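Long-range contact in peroxiredoxin (PDB 5EPF), which reduces hydrogen peroxide and organic hydroperoxides to water and alcohols as a thiol-specific peroxidase, protecting the cell against oxidative stress: residues L119-T131 and V138-A152. Sequence-based numbering, arbitrary orientation.
Sequences LMPVKRTTFVIDT and VISSEFSMDAHADKA
T126 and I139 form an antiparallel hydrogen-bonded pair: T126 N donates to I139 O at 2.8 Å and I139 N to T126 O at 2.9 Å. F127 and V138 follow as a non-hydrogen-bonded pair. Their side chains lie side by side, with F127 CD1 3.8 Å from V138 CG2. T126 and I139 point to the other face of the sheet, where helix 145-158 packs. There H148 ND1 donates to T126 OG1 at 2.7 Å, with the hydroxyl 26° out of the imidazole plane. T126 presents its hydroxyl with OG1 anti to the carbonyl carbon (chi1 -60°). I139 CG2 covers one face of the imidazole, offset toward the rim. Further along, V128 CG2 rests on A152 CB at 3.7 Å. This is the C-terminal beta-beta-alpha unit of the thioredoxin fold: a hairpin of strands 125-129 and 135-139, then a helix whose first part, 145-152, runs nearly parallel to strand 125-129 (8°). At the hairpin's open end R124 reaches toward the active site. M145 SD sits over the centre of its guanidinium, 3.5 Å above the plane. R124 NH1 makes a salt bridge with E55, and the side chain also touches C52, probably the peroxidatic cysteine. S144 N-caps the helix, its OG accepting from A147 N. One water bridges T125 OG1 and S141 N, the latter bond weak.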
loop_
_atom_site.group_PDB
_atom_site.type_symbol
_atom_site.label_atom_id
_atom_site.label_comp_id
_atom_site.label_asym_id
_atom_site.label_seq_id
_atom_site.Cartn_x
_atom_site.Cartn_y
_atom_site.Cartn_z
ATOM N N LEU A 119 0.880 12.400 15.519
ATOM C CA LEU A 119 0.997 11.321 14.554
ATOM C C LEU A 119 2.189 11.602 13.651
ATOM O O LEU A 119 2.305 12.699 13.095
ATOM C CB LEU A 119 -0.289 11.260 13.734
ATOM C CG LEU A 119 -0.378 10.130 12.711
ATOM C CD1 LEU A 119 -0.312 8.744 13.380
ATOM C CD2 LEU A 119 -1.665 10.303 11.905
ATOM N N MET A 120 3.076 10.626 13.513
ATOM C CA MET A 120 4.260 10.748 12.685
ATOM C C MET A 120 4.112 9.897 11.426
ATOM O O MET A 120 3.178 9.094 11.302
ATOM C CB MET A 120 5.482 10.292 13.481
ATOM C CG MET A 120 5.779 11.184 14.679
ATOM S SD MET A 120 6.144 12.894 14.237
ATOM C CE MET A 120 7.835 12.744 13.686
ATOM N N PRO A 121 5.009 10.066 10.444
ATOM C CA PRO A 121 4.934 9.226 9.236
ATOM C C PRO A 121 5.065 7.746 9.565
ATOM O O PRO A 121 5.812 7.337 10.464
ATOM C CB PRO A 121 6.124 9.712 8.399
ATOM C CG PRO A 121 6.262 11.174 8.782
ATOM C CD PRO A 121 5.965 11.189 10.272
ATOM N N VAL A 122 4.328 6.927 8.812
ATOM C CA VAL A 122 4.379 5.476 9.028
ATOM C C VAL A 122 5.759 4.936 8.684
ATOM O O VAL A 122 6.545 5.556 7.958
ATOM C CB VAL A 122 3.304 4.752 8.202
ATOM C CG1 VAL A 122 1.913 5.154 8.666
ATOM C CG2 VAL A 122 3.496 4.986 6.698
ATOM N N LYS A 123 6.038 3.736 9.187
ATOM C CA LYS A 123 7.226 2.995 8.791
ATOM C C LYS A 123 6.968 2.357 7.421
ATOM O O LYS A 123 5.945 1.702 7.221
ATOM C CB LYS A 123 7.493 1.916 9.846
ATOM C CG LYS A 123 8.723 1.071 9.640
ATOM C CD LYS A 123 8.946 0.127 10.826
ATOM C CE LYS A 123 10.238 -0.634 10.676
ATOM N NZ LYS A 123 10.523 -1.448 11.895
ATOM N N ARG A 124 7.886 2.560 6.473
ATOM C CA ARG A 124 7.715 2.099 5.091
ATOM C C ARG A 124 7.661 0.574 5.019
ATOM O O ARG A 124 8.656 -0.096 5.300
ATOM C CB ARG A 124 8.863 2.614 4.218
ATOM C CG ARG A 124 8.674 2.306 2.741
ATOM C CD ARG A 124 9.838 2.727 1.821
ATOM N NE ARG A 124 10.311 4.099 2.039
ATOM C CZ ARG A 124 9.836 5.191 1.438
ATOM N NH1 ARG A 124 8.849 5.110 0.552
ATOM N NH2 ARG A 124 10.355 6.386 1.718
ATOM N N THR A 125 6.518 0.013 4.634
ATOM C CA THR A 125 6.286 -1.425 4.715
ATOM C C THR A 125 5.232 -1.790 3.688
ATOM O O THR A 125 4.236 -1.075 3.557
ATOM C CB THR A 125 5.753 -1.819 6.106
ATOM O OG1 THR A 125 6.446 -1.102 7.138
ATOM C CG2 THR A 125 5.896 -3.293 6.348
ATOM N N THR A 126 5.437 -2.904 2.984
ATOM C CA THR A 126 4.485 -3.382 1.988
ATOM C C THR A 126 3.961 -4.755 2.361
ATOM O O THR A 126 4.738 -5.652 2.719
ATOM C CB THR A 126 5.141 -3.411 0.612
ATOM O OG1 THR A 126 5.569 -2.080 0.289
ATOM C CG2 THR A 126 4.204 -3.933 -0.465
ATOM N N PHE A 127 2.645 -4.920 2.242
ATOM C CA PHE A 127 1.978 -6.187 2.535
ATOM C C PHE A 127 1.315 -6.698 1.267
ATOM O O PHE A 127 0.488 -5.997 0.671
ATOM C CB PHE A 127 0.930 -5.980 3.633
ATOM C CG PHE A 127 1.529 -5.487 4.924
ATOM C CD1 PHE A 127 1.983 -6.372 5.891
ATOM C CD2 PHE A 127 1.689 -4.121 5.149
ATOM C CE1 PHE A 127 2.579 -5.930 7.059
ATOM C CE2 PHE A 127 2.286 -3.655 6.331
ATOM C CZ PHE A 127 2.720 -4.573 7.278
ATOM N N VAL A 128 1.651 -7.919 0.862
ATOM C CA VAL A 128 0.937 -8.573 -0.234
ATOM C C VAL A 128 -0.189 -9.383 0.400
ATOM O O VAL A 128 0.072 -10.290 1.202
ATOM C CB VAL A 128 1.875 -9.473 -1.055
ATOM C CG1 VAL A 128 1.123 -10.109 -2.207
ATOM C CG2 VAL A 128 3.093 -8.707 -1.540
ATOM N N ILE A 129 -1.435 -9.027 0.089
ATOM C CA ILE A 129 -2.616 -9.563 0.769
ATOM C C ILE A 129 -3.443 -10.374 -0.224
ATOM O O ILE A 129 -3.860 -9.855 -1.264
ATOM C CB ILE A 129 -3.462 -8.430 1.374
ATOM C CG1 ILE A 129 -2.606 -7.538 2.301
ATOM C CG2 ILE A 129 -4.714 -9.012 2.085
ATOM C CD1 ILE A 129 -3.300 -6.253 2.740
ATOM N N ASP A 130 -3.698 -11.645 0.100
ATOM C CA ASP A 130 -4.467 -12.493 -0.795
ATOM C C ASP A 130 -5.966 -12.200 -0.641
ATOM O O ASP A 130 -6.401 -11.473 0.258
ATOM C CB ASP A 130 -4.199 -13.968 -0.472
ATOM C CG ASP A 130 -4.355 -14.897 -1.672
ATOM O OD1 ASP A 130 -4.883 -14.476 -2.730
ATOM O OD2 ASP A 130 -3.940 -16.073 -1.520
ATOM N N THR A 131 -6.775 -12.822 -1.512
ATOM C CA THR A 131 -8.211 -12.533 -1.544
ATOM C C THR A 131 -8.934 -12.995 -0.288
ATOM O O THR A 131 -10.019 -12.481 0.006
ATOM C CB THR A 131 -8.878 -13.119 -2.796
ATOM O OG1 THR A 131 -8.664 -14.530 -2.847
ATOM C CG2 THR A 131 -8.315 -12.484 -4.042
ATOM N N VAL A 138 5.771 -9.718 3.120
ATOM C CA VAL A 138 6.006 -8.418 3.741
ATOM C C VAL A 138 7.374 -7.920 3.293
ATOM O O VAL A 138 8.364 -8.654 3.393
ATOM C CB VAL A 138 5.947 -8.478 5.281
ATOM C CG1 VAL A 138 6.142 -7.081 5.876
ATOM C CG2 VAL A 138 4.627 -9.094 5.759
ATOM N N ILE A 139 7.425 -6.685 2.789
ATOM C CA ILE A 139 8.678 -6.013 2.457
ATOM C C ILE A 139 8.850 -4.863 3.439
ATOM O O ILE A 139 8.028 -3.941 3.472
ATOM C CB ILE A 139 8.726 -5.527 0.995
ATOM C CG1 ILE A 139 8.378 -6.648 -0.003
ATOM C CG2 ILE A 139 10.120 -4.929 0.707
ATOM C CD1 ILE A 139 6.879 -6.726 -0.408
ATOM N N SER A 140 9.908 -4.916 4.252
ATOM C CA SER A 140 10.061 -3.961 5.342
ATOM C C SER A 140 10.930 -2.756 4.958
ATOM O O SER A 140 11.416 -2.629 3.829
ATOM C CB SER A 140 10.553 -4.682 6.592
ATOM O OG SER A 140 11.635 -5.532 6.279
ATOM N N SER A 141 11.183 -1.894 5.951
ATOM C CA SER A 141 11.662 -0.539 5.685
ATOM C C SER A 141 13.117 -0.491 5.245
ATOM O O SER A 141 13.537 0.526 4.690
ATOM C CB SER A 141 11.421 0.371 6.894
ATOM O OG SER A 141 12.224 -0.042 7.962
ATOM N N GLU A 142 13.889 -1.556 5.443
ATOM C CA GLU A 142 15.298 -1.515 5.078
ATOM C C GLU A 142 15.540 -1.866 3.616
ATOM O O GLU A 142 16.670 -1.733 3.145
ATOM C CB GLU A 142 16.118 -2.426 5.997
ATOM C CG GLU A 142 16.020 -3.898 5.680
ATOM C CD GLU A 142 14.845 -4.612 6.317
ATOM O OE1 GLU A 142 13.820 -3.974 6.642
ATOM O OE2 GLU A 142 14.961 -5.840 6.514
ATOM N N PHE A 143 14.512 -2.302 2.882
ATOM C CA PHE A 143 14.674 -2.672 1.484
ATOM C C PHE A 143 14.760 -1.430 0.586
ATOM O O PHE A 143 14.378 -0.310 0.959
ATOM C CB PHE A 143 13.517 -3.579 1.048
ATOM C CG PHE A 143 13.634 -4.986 1.572
ATOM C CD1 PHE A 143 14.152 -5.990 0.766
ATOM C CD2 PHE A 143 13.240 -5.301 2.870
ATOM C CE1 PHE A 143 14.303 -7.269 1.233
ATOM C CE2 PHE A 143 13.389 -6.611 3.364
ATOM C CZ PHE A 143 13.922 -7.592 2.544
ATOM N N SER A 144 15.295 -1.628 -0.616
ATOM C CA SER A 144 15.355 -0.538 -1.587
ATOM C C SER A 144 13.947 -0.111 -2.011
ATOM O O SER A 144 12.958 -0.832 -1.827
ATOM C CB SER A 144 16.147 -0.968 -2.821
ATOM O OG SER A 144 15.325 -1.803 -3.623
ATOM N N MET A 145 13.854 1.079 -2.610
ATOM C CA MET A 145 12.545 1.579 -3.021
ATOM C C MET A 145 11.906 0.688 -4.082
ATOM O O MET A 145 10.690 0.453 -4.052
ATOM C CB MET A 145 12.663 3.016 -3.536
ATOM C CG MET A 145 13.153 4.030 -2.499
ATOM S SD MET A 145 12.188 4.096 -0.965
ATOM C CE MET A 145 13.111 2.996 0.110
ATOM N N ASP A 146 12.703 0.184 -5.030
ATOM C CA ASP A 146 12.157 -0.658 -6.094
ATOM C C ASP A 146 11.774 -2.034 -5.574
ATOM O O ASP A 146 10.878 -2.679 -6.136
ATOM C CB ASP A 146 13.145 -0.840 -7.256
ATOM C CG ASP A 146 13.297 0.400 -8.124
ATOM O OD1 ASP A 146 12.517 1.353 -8.002
ATOM O OD2 ASP A 146 14.229 0.398 -8.960
ATOM N N ALA A 147 12.434 -2.494 -4.502
ATOM C CA ALA A 147 12.221 -3.852 -4.004
ATOM C C ALA A 147 10.787 -4.066 -3.541
ATOM O O ALA A 147 10.293 -5.195 -3.553
ATOM C CB ALA A 147 13.189 -4.160 -2.860
ATOM N N HIS A 148 10.097 -3.012 -3.113
ATOM C CA HIS A 148 8.708 -3.175 -2.694
ATOM C C HIS A 148 7.853 -3.745 -3.819
ATOM O O HIS A 148 7.222 -4.795 -3.653
ATOM C CB HIS A 148 8.178 -1.853 -2.149
ATOM C CG HIS A 148 8.781 -1.504 -0.836
ATOM N ND1 HIS A 148 8.225 -1.896 0.368
ATOM C CD2 HIS A 148 9.939 -0.868 -0.533
ATOM C CE1 HIS A 148 8.997 -1.478 1.355
ATOM N NE2 HIS A 148 10.050 -0.865 0.834
ATOM N N ALA A 149 7.877 -3.120 -4.991
ATOM C CA ALA A 149 7.105 -3.664 -6.100
ATOM C C ALA A 149 7.758 -4.922 -6.665
ATOM O O ALA A 149 7.057 -5.869 -7.033
ATOM C CB ALA A 149 6.883 -2.622 -7.187
ATOM N N ASP A 150 9.098 -4.971 -6.714
ATOM C CA ASP A 150 9.757 -6.112 -7.349
ATOM C C ASP A 150 9.513 -7.397 -6.563
ATOM O O ASP A 150 9.200 -8.444 -7.144
ATOM C CB ASP A 150 11.267 -5.866 -7.470
ATOM C CG ASP A 150 11.616 -4.740 -8.448
ATOM O OD1 ASP A 150 10.782 -4.378 -9.302
ATOM O OD2 ASP A 150 12.742 -4.203 -8.343
ATOM N N LYS A 151 9.677 -7.348 -5.240
ATOM C CA LYS A 151 9.456 -8.547 -4.434
ATOM C C LYS A 151 7.990 -8.936 -4.425
ATOM O O LYS A 151 7.664 -10.123 -4.481
ATOM C CB LYS A 151 9.971 -8.360 -3.004
ATOM C CG LYS A 151 11.466 -8.329 -2.915
ATOM C CD LYS A 151 11.957 -7.811 -1.579
ATOM C CE LYS A 151 11.543 -8.676 -0.390
ATOM N NZ LYS A 151 12.197 -10.004 -0.411
ATOM N N ALA A 152 7.092 -7.951 -4.379
ATOM C CA ALA A 152 5.669 -8.254 -4.428
ATOM C C ALA A 152 5.311 -8.953 -5.729
ATOM O O ALA A 152 4.613 -9.978 -5.729
ATOM C CB ALA A 152 4.858 -6.977 -4.268
HETATM O O HOH W 1 12.555 3.128 4.387
HETATM O O HOH W 2 9.017 -2.081 7.901
#